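Local coordinates for protein fusarinine C esterase sidJ (Aspergillus fumigatus, PDB 6GUP) that hydrolyses the ester bonds of the fungal siderophore fusarinine C, releasing fusarinine and iron, but does not cleave triacetylfusarinine C, at residues A[165-168]-A[169-172]; A[248-251]-A[252-255]; A[257-260]-A[261-265]; A[292-295]-A[296-299]. All blocks are in the same frame, centred on the assembly; numbering follows the deposited sequence.

How the contacts relate
The four contacts are local turns and helix starts, two of them almost adjacent in sequence, gathered on one part of an alpha/beta-hydrolase fold. Contacts 1 and 2 are the closest pair, with centres about 8 Å apart, and they meet through polar side chains. Contact 2 also joins the rest: contact 3, its centre about 10 Å away, packs on it through Leu251 and Phe252, while contact 4, about 13 Å away, packs against Ser254. Contacts 1 and 3 do not touch, their nearest atoms being about 6 Å apart. Val166 of contact 1 and Lys295 of contact 4 both touch Asp286, the likely acid of a Ser-His-Asp triad, so these two turns border the probable active site.

Contact 1 (A[165-168]-A[169-172]); sequences PVSD and REAI
Ser167 caps helix 168-178 by accepting the backbone N-H of Glu170: OG lies 3.0 Å from Glu170 N and the bond is almost straight, at 170°. The first torsion makes this possible, since at chi1 169° the hydroxyl is placed beside the carbonyl carbon, facing the Glu170 N-H. OG also hydrogen-bonds the hydroxyl of Ser253, so the cap is tied to a distant loop as well as to its own helix. Behind it the ordinary helical ladder begins: Ala171 N donates to Ser167 O at 2.9 Å, and Ile172 N to Asp168 O at 3.0 Å.

Around these bonds lies the packing. Glu170 lays its CB 3.8 Å from Ser167 CB, and its extended chain carries the carboxylate past the cap to the hydroxyl of Ser254. Arg169, too, rests its CB close by, 3.6 Å from Ser167 OG, then runs out extended as far as NE, and its NH2 pairs with Asp255 in a salt bridge. Ile172 CG1 sits 3.3 Å from Asp168 O, alongside the carbonyl that its own N-H engages.

The cap thus stands where the chain leaves strand 159-163 and enters helix 168-178. Pro165 packs between helix 125-134 and strand 278-283, Asp168 touches Gln127 of that same helix, and Val166 lies against Asp286.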
ATOM      1  N   PRO A 165     -12.238  -8.549  16.481  1.00 32.86           N
ATOM      2  CA  PRO A 165     -12.155  -7.142  16.887  1.00 32.15           C
ATOM      3  C   PRO A 165     -11.591  -7.037  18.303  1.00 34.79           C
ATOM      4  O   PRO A 165     -12.290  -7.324  19.278  1.00 36.95           O
ATOM      5  CB  PRO A 165     -13.608  -6.662  16.819  1.00 30.73           C
ATOM      6  CG  PRO A 165     -14.421  -7.889  17.020  1.00 31.11           C
ATOM      7  CD  PRO A 165     -13.636  -9.022  16.429  1.00 31.89           C
ATOM      8  N   VAL A 166     -10.326  -6.634  18.392  1.00 36.50           N
ATOM      9  CA  VAL A 166      -9.549  -6.705  19.625  1.00 37.32           C
ATOM     10  C   VAL A 166      -9.009  -5.317  19.965  1.00 37.47           C
ATOM     11  O   VAL A 166      -8.558  -4.583  19.083  1.00 36.95           O
ATOM     12  CB  VAL A 166      -8.397  -7.728  19.465  1.00 39.63           C
ATOM     13  CG1 VAL A 166      -7.363  -7.613  20.580  1.00 39.40           C
ATOM     14  CG2 VAL A 166      -8.964  -9.142  19.417  1.00 40.62           C
ATOM     15  N   SER A 167      -9.063  -4.972  21.250  1.00 37.94           N
ATOM     16  CA  SER A 167      -8.521  -3.708  21.746  1.00 39.56           C
ATOM     17  C   SER A 167      -6.993  -3.732  21.718  1.00 41.33           C
ATOM     18  O   SER A 167      -6.372  -4.585  22.357  1.00 41.37           O
ATOM     19  CB  SER A 167      -9.011  -3.432  23.173  1.00 39.67           C
ATOM     20  OG  SER A 167      -8.309  -2.351  23.766  1.00 39.66           O
ATOM     21  N   ASP A 168      -6.402  -2.802  20.966  1.00 43.28           N
ATOM     22  CA  ASP A 168      -4.946  -2.610  20.956  1.00 45.61           C
ATOM     23  C   ASP A 168      -4.437  -2.176  22.326  1.00 44.24           C
ATOM     24  O   ASP A 168      -3.371  -2.612  22.760  1.00 43.84           O
ATOM     25  CB  ASP A 168      -4.530  -1.567  19.910  1.00 47.90           C
ATOM     26  CG  ASP A 168      -4.662  -2.073  18.483  1.00 51.98           C
ATOM     27  OD1 ASP A 168      -4.233  -3.211  18.198  1.00 51.76           O
ATOM     28  OD2 ASP A 168      -5.183  -1.317  17.635  1.00 55.59           O
ATOM     29  N   ARG A 169      -5.200  -1.308  22.989  1.00 43.57           N
ATOM     30  CA  ARG A 169      -4.901  -0.880  24.356  1.00 44.78           C
ATOM     31  C   ARG A 169      -4.771  -2.075  25.303  1.00 44.83           C
ATOM     32  O   ARG A 169      -3.780  -2.191  26.027  1.00 45.15           O
ATOM     33  CB  ARG A 169      -5.975   0.094  24.867  1.00 46.22           C
ATOM     34  CG  ARG A 169      -6.029   0.228  26.380  1.00 49.21           C
ATOM     35  CD  ARG A 169      -7.070   1.221  26.848  1.00 53.31           C
ATOM     36  NE  ARG A 169      -7.227   1.102  28.298  1.00 55.27           N
ATOM     37  CZ  ARG A 169      -8.156   0.383  28.936  1.00 58.78           C
ATOM     38  NH1 ARG A 169      -8.157   0.368  30.268  1.00 60.69           N
ATOM     39  NH2 ARG A 169      -9.104  -0.292  28.282  1.00 59.51           N
ATOM     40  N   GLU A 170      -5.777  -2.946  25.296  1.00 45.08           N
ATOM     41  CA  GLU A 170      -5.766  -4.145  26.145  1.00 45.01           C
ATOM     42  C   GLU A 170      -4.755  -5.199  25.687  1.00 44.11           C
ATOM     43  O   GLU A 170      -4.270  -5.977  26.508  1.00 44.85           O
ATOM     44  CB  GLU A 170      -7.166  -4.756  26.265  1.00 44.34           C
ATOM     45  CG  GLU A 170      -8.077  -3.961  27.187  1.00 44.46           C
ATOM     46  CD  GLU A 170      -9.380  -4.667  27.488  1.00 45.59           C
ATOM     47  OE1 GLU A 170     -10.001  -5.213  26.553  1.00 44.37           O
ATOM     48  OE2 GLU A 170      -9.797  -4.659  28.665  1.00 47.03           O
ATOM     49  N   ALA A 171      -4.442  -5.228  24.391  1.00 42.24           N
ATOM     50  CA  ALA A 171      -3.373  -6.088  23.873  1.00 42.07           C
ATOM     51  C   ALA A 171      -1.997  -5.684  24.407  1.00 43.20           C
ATOM     52  O   ALA A 171      -1.178  -6.548  24.721  1.00 42.45           O
ATOM     53  CB  ALA A 171      -3.370  -6.093  22.351  1.00 40.46           C
ATOM     54  N   ILE A 172      -1.754  -4.377  24.511  1.00 43.55           N
ATOM     55  CA  ILE A 172      -0.502  -3.858  25.076  1.00 43.84           C
ATOM     56  C   ILE A 172      -0.407  -4.154  26.580  1.00 46.61           C
ATOM     57  O   ILE A 172       0.660  -4.531  27.066  1.00 46.47           O
ATOM     58  CB  ILE A 172      -0.320  -2.347  24.776  1.00 43.29           C
ATOM     59  CG1 ILE A 172      -0.108  -2.144  23.268  1.00 42.64           C
ATOM     60  CG2 ILE A 172       0.871  -1.775  25.539  1.00 42.65           C
ATOM     61  CD1 ILE A 172      -0.212  -0.710  22.795  1.00 41.34           C
TER

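Contact 2 (A[248-251]-A[252-255]); sequences EDDL and FSSD
Asp250 and Ser253 are joined by the one direct side-chain hydrogen bond of this bend: Ser253 OG donates to Asp250 OD1 at 2.5 Å, a very short separation whose exact value deserves caution. The same hydroxyl also meets that of Ser167 in a hydrogen bond. The carboxylate reaches forward because CG is anti to N (chi1 -167°), while OD2 stays farther from the serine.

Backbone and water bonds form a second group. Asp250 is the centre of an inverse gamma turn, closed by Leu251 N donating to Asp249 O at 2.8 Å. A water bridges that same Asp249 carbonyl, to which it donates, and Phe252 N, from which it accepts at 2.8 Å. A second water spans the following bend, donating to Ser253 O at 2.7 Å and, at 3.2 Å, to Leu251 O.

The apolar group is a CH-pi contact between adjacent residues. Leu251 CB stands over the middle of the Phe252 ring, 3.9 Å from its centroid and only 4° off the ring normal. The same ring meets Trp302 with the planes inclined at about 55°, and it also packs on Gln127 and Leu130 of helix 125-134.

In this irregular loop, a turn, two waters and a serine hydroxyl bond polar groups of the buried residues Asp250 to Ser253 and their neighbour Asp249. A hydroxyl that turns its proton to Asp250 is consistent with an ionised carboxylate; Arg169, which touches Asp250, is paired with Asp255 but may help to offset the charge.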
ATOM      1  N   GLU A 248     -10.511   7.273  19.642  1.00 56.00           N
ATOM      2  CA  GLU A 248     -11.102   6.824  18.372  1.00 59.08           C
ATOM      3  C   GLU A 248     -10.879   5.332  18.109  1.00 57.40           C
ATOM      4  O   GLU A 248     -11.795   4.631  17.673  1.00 56.60           O
ATOM      5  CB  GLU A 248     -10.529   7.649  17.208  1.00 65.23           C
ATOM      6  CG  GLU A 248     -11.008   7.238  15.822  1.00 71.84           C
ATOM      7  CD  GLU A 248     -10.350   8.032  14.715  1.00 75.60           C
ATOM      8  OE1 GLU A 248      -9.126   7.873  14.523  1.00 75.01           O
ATOM      9  OE2 GLU A 248     -11.056   8.797  14.025  1.00 75.99           O
ATOM     10  N   ASP A 249      -9.659   4.865  18.367  1.00 59.53           N
ATOM     11  CA  ASP A 249      -9.288   3.462  18.151  1.00 63.40           C
ATOM     12  C   ASP A 249      -9.934   2.520  19.161  1.00 59.72           C
ATOM     13  O   ASP A 249     -10.284   1.389  18.818  1.00 57.51           O
ATOM     14  CB  ASP A 249      -7.766   3.286  18.221  1.00 71.96           C
ATOM     15  CG  ASP A 249      -7.029   4.079  17.155  1.00 80.84           C
ATOM     16  OD1 ASP A 249      -7.542   4.191  16.021  1.00 83.21           O
ATOM     17  OD2 ASP A 249      -5.928   4.588  17.452  1.00 83.10           O
ATOM     18  N   ASP A 250     -10.094   2.990  20.399  1.00 54.65           N
ATOM     19  CA  ASP A 250     -10.535   2.145  21.505  1.00 51.85           C
ATOM     20  C   ASP A 250     -12.052   1.895  21.469  1.00 46.43           C
ATOM     21  O   ASP A 250     -12.815   2.445  22.267  1.00 46.88           O
ATOM     22  CB  ASP A 250     -10.086   2.766  22.839  1.00 54.10           C
ATOM     23  CG  ASP A 250     -10.216   1.810  24.012  1.00 54.39           C
ATOM     24  OD1 ASP A 250     -10.221   0.583  23.791  1.00 53.19           O
ATOM     25  OD2 ASP A 250     -10.300   2.292  25.162  1.00 54.80           O
ATOM     26  N   LEU A 251     -12.462   1.050  20.525  1.00 40.97           N
ATOM     27  CA  LEU A 251     -13.862   0.657  20.347  1.00 39.09           C
ATOM     28  C   LEU A 251     -14.192  -0.663  21.049  1.00 37.53           C
ATOM     29  O   LEU A 251     -15.344  -0.884  21.426  1.00 37.52           O
ATOM     30  CB  LEU A 251     -14.188   0.526  18.853  1.00 39.03           C
ATOM     31  CG  LEU A 251     -14.084   1.801  18.010  1.00 40.51           C
ATOM     32  CD1 LEU A 251     -14.083   1.470  16.525  1.00 41.18           C
ATOM     33  CD2 LEU A 251     -15.216   2.764  18.337  1.00 40.75           C
ATOM     34  N   PHE A 252     -13.185  -1.524  21.235  1.00 36.03           N
ATOM     35  CA  PHE A 252     -13.400  -2.921  21.628  1.00 35.16           C
ATOM     36  C   PHE A 252     -12.838  -3.310  23.006  1.00 34.80           C
ATOM     37  O   PHE A 252     -12.719  -4.502  23.302  1.00 33.50           O
ATOM     38  CB  PHE A 252     -12.817  -3.842  20.544  1.00 34.60           C
ATOM     39  CG  PHE A 252     -13.309  -3.532  19.153  1.00 33.38           C
ATOM     40  CD1 PHE A 252     -14.673  -3.525  18.872  1.00 32.20           C
ATOM     41  CD2 PHE A 252     -12.413  -3.254  18.120  1.00 32.37           C
ATOM     42  CE1 PHE A 252     -15.136  -3.240  17.595  1.00 31.20           C
ATOM     43  CE2 PHE A 252     -12.872  -2.969  16.841  1.00 32.32           C
ATOM     44  CZ  PHE A 252     -14.235  -2.961  16.578  1.00 30.60           C
ATOM     45  N   SER A 253     -12.516  -2.327  23.853  1.00 34.66           N
ATOM     46  CA  SER A 253     -12.040  -2.614  25.216  1.00 35.30           C
ATOM     47  C   SER A 253     -13.164  -3.165  26.095  1.00 35.74           C
ATOM     48  O   SER A 253     -14.304  -2.706  26.021  1.00 36.33           O
ATOM     49  CB  SER A 253     -11.421  -1.378  25.879  1.00 36.44           C
ATOM     50  OG  SER A 253     -10.075  -1.214  25.473  1.00 38.59           O
ATOM     51  N   SER A 254     -12.820  -4.145  26.926  1.00 36.88           N
ATOM     52  CA  SER A 254     -13.784  -4.846  27.775  1.00 39.57           C
ATOM     53  C   SER A 254     -14.329  -4.023  28.946  1.00 42.01           C
ATOM     54  O   SER A 254     -15.387  -4.357  29.481  1.00 43.92           O
ATOM     55  CB  SER A 254     -13.171  -6.148  28.303  1.00 40.17           C
ATOM     56  OG  SER A 254     -12.099  -5.892  29.194  1.00 40.07           O
ATOM     57  N   ASP A 255     -13.619  -2.963  29.340  1.00 43.28           N
ATOM     58  CA  ASP A 255     -14.036  -2.110  30.467  1.00 45.84           C
ATOM     59  C   ASP A 255     -14.758  -0.811  30.052  1.00 44.16           C
ATOM     60  O   ASP A 255     -14.939   0.083  30.885  1.00 44.04           O
ATOM     61  CB  ASP A 255     -12.838  -1.807  31.390  1.00 50.69           C
ATOM     62  CG  ASP A 255     -11.747  -0.984  30.714  1.00 53.47           C
ATOM     63  OD1 ASP A 255     -11.683  -0.959  29.465  1.00 51.81           O
ATOM     64  OD2 ASP A 255     -10.938  -0.369  31.440  1.00 55.48           O
TER
HETATM   65  O   HOH W   1     -10.548  -1.122  20.270  1.00 45.86           O
HETATM   66  O   HOH W   2     -15.978  -2.790  23.889  1.00 30.53           O

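Contact 3 (A[257-260]-A[261-265]); sequences SDEQ and LGKTF
Ser257 and Leu261 share the first turn of helix 258-262, a short helix opened by a capping box. Along its backbone Leu261 N donates to Ser257 O at 3.0 Å. In the box itself Ser257 OG accepts from Gln260 N at 3.2 Å and, in return, Gln260 OE1 accepts the Ser257 N-H at 2.9 Å. That donor lies 37° out of the amide carbonyl plane. Gln260 can fold back in this way because CG sits beside its own backbone nitrogen (chi1 -73°) and the chain beyond is extended. The far end of the amide makes a weak hydrogen bond to Ser242 O.

The inner side is close-packed. Leu261 sets CG 3.5 Å from Ser257 O, and its side chain touches Arg301, Trp302 and Ala305 of helix 295-307. Thr264 and Phe265 continue this face: Thr264 touches Leu251 and Leu130, and Phe265 stacks on Trp302.

The solvent side is much slacker. Glu259 and Lys263, both exposed, lie side by side and point the same way, yet their salt bridge is long, with OE2 3.8 Å from NZ. The carboxylate oxygen is nearer to the lysine's last methylene than to its charge. Asp258, also exposed, makes a weak, long ion pair with Arg301. The backbone slackens too, for Lys263 N splits its hydrogen between two carbonyls, both weakly: 3.2 Å to Gln260 O and 3.4 Å to Glu259 O.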
ATOM      1  N   SER A 257     -17.993   1.402  29.308  1.00 43.83           N
ATOM      2  CA  SER A 257     -19.328   1.420  29.907  1.00 44.47           C
ATOM      3  C   SER A 257     -20.413   1.180  28.861  1.00 44.16           C
ATOM      4  O   SER A 257     -20.170   1.292  27.657  1.00 40.13           O
ATOM      5  CB  SER A 257     -19.582   2.760  30.603  1.00 44.68           C
ATOM      6  OG  SER A 257     -19.646   3.821  29.665  1.00 43.74           O
ATOM      7  N   ASP A 258     -21.613   0.861  29.342  1.00 45.53           N
ATOM      8  CA  ASP A 258     -22.790   0.711  28.478  1.00 47.59           C
ATOM      9  C   ASP A 258     -23.180   2.023  27.791  1.00 48.41           C
ATOM     10  O   ASP A 258     -23.728   2.000  26.686  1.00 47.81           O
ATOM     11  CB  ASP A 258     -23.985   0.155  29.267  1.00 49.66           C
ATOM     12  CG  ASP A 258     -23.826  -1.316  29.624  1.00 51.89           C
ATOM     13  OD1 ASP A 258     -23.384  -2.110  28.765  1.00 53.95           O
ATOM     14  OD2 ASP A 258     -24.159  -1.686  30.768  1.00 52.32           O
ATOM     15  N   GLU A 259     -22.901   3.155  28.442  1.00 50.18           N
ATOM     16  CA  GLU A 259     -23.072   4.472  27.818  1.00 52.68           C
ATOM     17  C   GLU A 259     -22.169   4.612  26.588  1.00 46.52           C
ATOM     18  O   GLU A 259     -22.619   5.063  25.537  1.00 44.32           O
ATOM     19  CB  GLU A 259     -22.774   5.611  28.806  1.00 60.74           C
ATOM     20  CG  GLU A 259     -23.449   6.927  28.436  1.00 70.48           C
ATOM     21  CD  GLU A 259     -22.616   8.150  28.779  1.00 76.80           C
ATOM     22  OE1 GLU A 259     -22.151   8.256  29.933  1.00 81.10           O
ATOM     23  OE2 GLU A 259     -22.433   9.011  27.891  1.00 77.77           O
ATOM     24  N   GLN A 260     -20.906   4.212  26.734  1.00 42.82           N
ATOM     25  CA  GLN A 260     -19.923   4.285  25.641  1.00 41.92           C
ATOM     26  C   GLN A 260     -20.226   3.323  24.489  1.00 38.53           C
ATOM     27  O   GLN A 260     -20.067   3.691  23.323  1.00 37.26           O
ATOM     28  CB  GLN A 260     -18.507   4.045  26.173  1.00 45.84           C
ATOM     29  CG  GLN A 260     -17.972   5.226  26.976  1.00 50.53           C
ATOM     30  CD  GLN A 260     -16.882   4.861  27.971  1.00 54.00           C
ATOM     31  OE1 GLN A 260     -16.607   3.688  28.227  1.00 52.29           O
ATOM     32  NE2 GLN A 260     -16.255   5.877  28.544  1.00 56.84           N
ATOM     33  N   LEU A 261     -20.662   2.105  24.814  1.00 36.13           N
ATOM     34  CA  LEU A 261     -21.098   1.138  23.796  1.00 35.97           C
ATOM     35  C   LEU A 261     -22.351   1.611  23.050  1.00 36.36           C
ATOM     36  O   LEU A 261     -22.527   1.288  21.875  1.00 36.94           O
ATOM     37  CB  LEU A 261     -21.349  -0.242  24.415  1.00 36.11           C
ATOM     38  CG  LEU A 261     -20.141  -0.964  25.021  1.00 36.38           C
ATOM     39  CD1 LEU A 261     -20.591  -2.217  25.754  1.00 34.50           C
ATOM     40  CD2 LEU A 261     -19.105  -1.310  23.962  1.00 38.38           C
ATOM     41  N   GLY A 262     -23.209   2.369  23.734  1.00 37.82           N
ATOM     42  CA  GLY A 262     -24.362   3.023  23.109  1.00 39.75           C
ATOM     43  C   GLY A 262     -24.001   4.050  22.043  1.00 40.92           C
ATOM     44  O   GLY A 262     -24.768   4.264  21.102  1.00 40.54           O
ATOM     45  N   LYS A 263     -22.837   4.683  22.196  1.00 41.60           N
ATOM     46  CA  LYS A 263     -22.324   5.652  21.218  1.00 41.37           C
ATOM     47  C   LYS A 263     -21.735   5.016  19.956  1.00 39.04           C
ATOM     48  O   LYS A 263     -21.567   5.711  18.952  1.00 38.66           O
ATOM     49  CB  LYS A 263     -21.261   6.557  21.857  1.00 43.82           C
ATOM     50  CG  LYS A 263     -21.729   7.268  23.117  1.00 50.07           C
ATOM     51  CD  LYS A 263     -21.035   8.602  23.328  1.00 58.17           C
ATOM     52  CE  LYS A 263     -21.415   9.205  24.672  1.00 65.40           C
ATOM     53  NZ  LYS A 263     -21.287  10.687  24.682  1.00 69.53           N
ATOM     54  N   THR A 264     -21.410   3.722  20.005  1.00 36.60           N
ATOM     55  CA  THR A 264     -20.797   3.015  18.876  1.00 35.67           C
ATOM     56  C   THR A 264     -21.710   1.898  18.357  1.00 35.49           C
ATOM     57  O   THR A 264     -22.370   2.075  17.331  1.00 35.62           O
ATOM     58  CB  THR A 264     -19.407   2.466  19.257  1.00 34.78           C
ATOM     59  OG1 THR A 264     -19.519   1.606  20.398  1.00 34.73           O
ATOM     60  CG2 THR A 264     -18.460   3.616  19.586  1.00 34.95           C
ATOM     61  N   PHE A 265     -21.769   0.770  19.067  1.00 34.16           N
ATOM     62  CA  PHE A 265     -22.659  -0.339  18.687  1.00 34.05           C
ATOM     63  C   PHE A 265     -24.128   0.093  18.691  1.00 35.43           C
ATOM     64  O   PHE A 265     -24.890  -0.286  17.799  1.00 35.38           O
ATOM     65  CB  PHE A 265     -22.485  -1.539  19.624  1.00 32.83           C
ATOM     66  CG  PHE A 265     -21.200  -2.289  19.425  1.00 32.30           C
ATOM     67  CD1 PHE A 265     -21.107  -3.299  18.473  1.00 30.87           C
ATOM     68  CD2 PHE A 265     -20.084  -1.999  20.203  1.00 32.84           C
ATOM     69  CE1 PHE A 265     -19.923  -4.000  18.294  1.00 31.61           C
ATOM     70  CE2 PHE A 265     -18.896  -2.695  20.027  1.00 32.76           C
ATOM     71  CZ  PHE A 265     -18.815  -3.697  19.071  1.00 32.24           C
TER

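Contact 4 (A[292-295]-A[296-299]); sequences WVDK and DTLL
The N-cap of helix 295-307 is Asp294, whose carboxylate meets the first turn at Asp296 and Thr297. Its CG stands opposite the backbone nitrogen (chi1 -165°), which directs OD1 at two backbone N-H groups. Both bonds are weak, for different reasons: the one from Asp296 N is bent, 131° at 3.2 Å, whereas the one from Thr297 N is straight, 169°, but stretched to 3.4 Å. The other oxygen, OD2, comes within 3.1 Å of Thr297 OG1, the two side chains crossing at about a right angle. Past the cap the regular pattern takes over, with Leu298 N donating to Asp294 O and Leu299 N to Lys295 O, each at 3.1 Å.

The apolar contact across the segments is lighter: Val293 CG1 rests 4.3 Å from Leu298 CD2. Lys295 leads away from the first turn, its extended chain taking NZ to the carbonyls of Ser283, the last residue of strand 278-283, and of Gly284 just after it, and brushing Asp286, the probable triad acid. Leu298 and Leu299 both pack on Phe282 of that strand, so the helix packs on the sheet here.

The acidic pair at the helix start is the telling feature. Asp294 OD1 and Asp296 OD2 lie 3.9 Å apart, like charges, but one water donates to both, at 2.8 and 2.7 Å respectively. Together with the positive end of the helix dipole, this shared water probably eases the repulsion, which is consistent with both carboxylates being ionised.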
ATOM      1  N   TRP A 292      -7.747 -12.073  31.785  1.00 51.62           N
ATOM      2  CA  TRP A 292      -8.715 -11.419  32.681  1.00 50.98           C
ATOM      3  C   TRP A 292      -9.996 -10.908  31.986  1.00 48.69           C
ATOM      4  O   TRP A 292     -10.962 -10.564  32.669  1.00 48.40           O
ATOM      5  CB  TRP A 292      -8.052 -10.298  33.508  1.00 52.32           C
ATOM      6  CG  TRP A 292      -7.586  -9.070  32.752  1.00 52.22           C
ATOM      7  CD1 TRP A 292      -8.360  -8.033  32.308  1.00 51.25           C
ATOM      8  CD2 TRP A 292      -6.236  -8.738  32.401  1.00 52.89           C
ATOM      9  NE1 TRP A 292      -7.578  -7.089  31.684  1.00 52.12           N
ATOM     10  CE2 TRP A 292      -6.270  -7.495  31.728  1.00 52.47           C
ATOM     11  CE3 TRP A 292      -5.000  -9.376  32.581  1.00 53.79           C
ATOM     12  CZ2 TRP A 292      -5.114  -6.877  31.231  1.00 54.30           C
ATOM     13  CZ3 TRP A 292      -3.848  -8.759  32.089  1.00 53.96           C
ATOM     14  CH2 TRP A 292      -3.917  -7.521  31.420  1.00 54.47           C
ATOM     15  N   VAL A 293     -10.006 -10.862  30.650  1.00 45.11           N
ATOM     16  CA  VAL A 293     -11.193 -10.471  29.878  1.00 43.19           C
ATOM     17  C   VAL A 293     -12.115 -11.679  29.681  1.00 42.93           C
ATOM     18  O   VAL A 293     -11.685 -12.714  29.166  1.00 43.62           O
ATOM     19  CB  VAL A 293     -10.808  -9.892  28.492  1.00 42.68           C
ATOM     20  CG1 VAL A 293     -12.050  -9.510  27.688  1.00 40.73           C
ATOM     21  CG2 VAL A 293      -9.893  -8.684  28.650  1.00 43.44           C
ATOM     22  N   ASP A 294     -13.374 -11.535  30.095  1.00 42.14           N
ATOM     23  CA  ASP A 294     -14.417 -12.521  29.800  1.00 43.40           C
ATOM     24  C   ASP A 294     -14.967 -12.212  28.403  1.00 41.55           C
ATOM     25  O   ASP A 294     -15.676 -11.221  28.214  1.00 38.76           O
ATOM     26  CB  ASP A 294     -15.525 -12.468  30.864  1.00 46.23           C
ATOM     27  CG  ASP A 294     -16.445 -13.687  30.833  1.00 50.22           C
ATOM     28  OD1 ASP A 294     -16.619 -14.310  29.764  1.00 50.90           O
ATOM     29  OD2 ASP A 294     -17.012 -14.017  31.896  1.00 52.60           O
ATOM     30  N   LYS A 295     -14.632 -13.063  27.434  1.00 41.52           N
ATOM     31  CA  LYS A 295     -15.039 -12.863  26.035  1.00 42.30           C
ATOM     32  C   LYS A 295     -16.548 -13.028  25.820  1.00 41.29           C
ATOM     33  O   LYS A 295     -17.127 -12.374  24.950  1.00 39.38           O
ATOM     34  CB  LYS A 295     -14.293 -13.830  25.111  1.00 44.35           C
ATOM     35  CG  LYS A 295     -12.785 -13.645  25.082  1.00 47.86           C
ATOM     36  CD  LYS A 295     -12.135 -14.684  24.184  1.00 51.44           C
ATOM     37  CE  LYS A 295     -10.633 -14.747  24.393  1.00 54.31           C
ATOM     38  NZ  LYS A 295     -10.039 -15.874  23.627  1.00 58.13           N
ATOM     39  N   ASP A 296     -17.168 -13.907  26.608  1.00 40.96           N
ATOM     40  CA  ASP A 296     -18.612 -14.165  26.524  1.00 39.92           C
ATOM     41  C   ASP A 296     -19.426 -12.978  27.033  1.00 38.66           C
ATOM     42  O   ASP A 296     -20.424 -12.596  26.417  1.00 37.52           O
ATOM     43  CB  ASP A 296     -18.980 -15.425  27.311  1.00 40.44           C
ATOM     44  CG  ASP A 296     -18.378 -16.678  26.713  1.00 41.92           C
ATOM     45  OD1 ASP A 296     -18.780 -17.055  25.594  1.00 42.61           O
ATOM     46  OD2 ASP A 296     -17.506 -17.293  27.363  1.00 42.89           O
ATOM     47  N   THR A 297     -18.999 -12.412  28.162  1.00 38.52           N
ATOM     48  CA  THR A 297     -19.577 -11.172  28.688  1.00 38.89           C
ATOM     49  C   THR A 297     -19.430 -10.039  27.672  1.00 37.88           C
ATOM     50  O   THR A 297     -20.374  -9.286  27.451  1.00 37.21           O
ATOM     51  CB  THR A 297     -18.922 -10.758  30.025  1.00 39.69           C
ATOM     52  OG1 THR A 297     -19.038 -11.831  30.967  1.00 40.08           O
ATOM     53  CG2 THR A 297     -19.585  -9.506  30.617  1.00 39.22           C
ATOM     54  N   LEU A 298     -18.254  -9.939  27.054  1.00 38.42           N
ATOM     55  CA  LEU A 298     -17.973  -8.884  26.076  1.00 38.71           C
ATOM     56  C   LEU A 298     -18.913  -8.937  24.865  1.00 37.18           C
ATOM     57  O   LEU A 298     -19.436  -7.902  24.448  1.00 35.07           O
ATOM     58  CB  LEU A 298     -16.508  -8.946  25.620  1.00 40.12           C
ATOM     59  CG  LEU A 298     -15.985  -7.825  24.715  1.00 41.38           C
ATOM     60  CD1 LEU A 298     -16.207  -6.459  25.344  1.00 41.29           C
ATOM     61  CD2 LEU A 298     -14.509  -8.042  24.419  1.00 42.53           C
ATOM     62  N   LEU A 299     -19.135 -10.136  24.319  1.00 37.84           N
ATOM     63  CA  LEU A 299     -20.059 -10.318  23.182  1.00 39.07           C
ATOM     64  C   LEU A 299     -21.518 -10.007  23.531  1.00 37.24           C
ATOM     65  O   LEU A 299     -22.225  -9.400  22.724  1.00 35.27           O
ATOM     66  CB  LEU A 299     -19.971 -11.740  22.594  1.00 42.30           C
ATOM     67  CG  LEU A 299     -18.775 -12.103  21.706  1.00 48.06           C
ATOM     68  CD1 LEU A 299     -18.918 -13.527  21.189  1.00 52.87           C
ATOM     69  CD2 LEU A 299     -18.604 -11.138  20.539  1.00 47.99           C
TER
HETATM   70  O   HOH W   3     -16.653 -17.109  29.941  1.00 54.70           O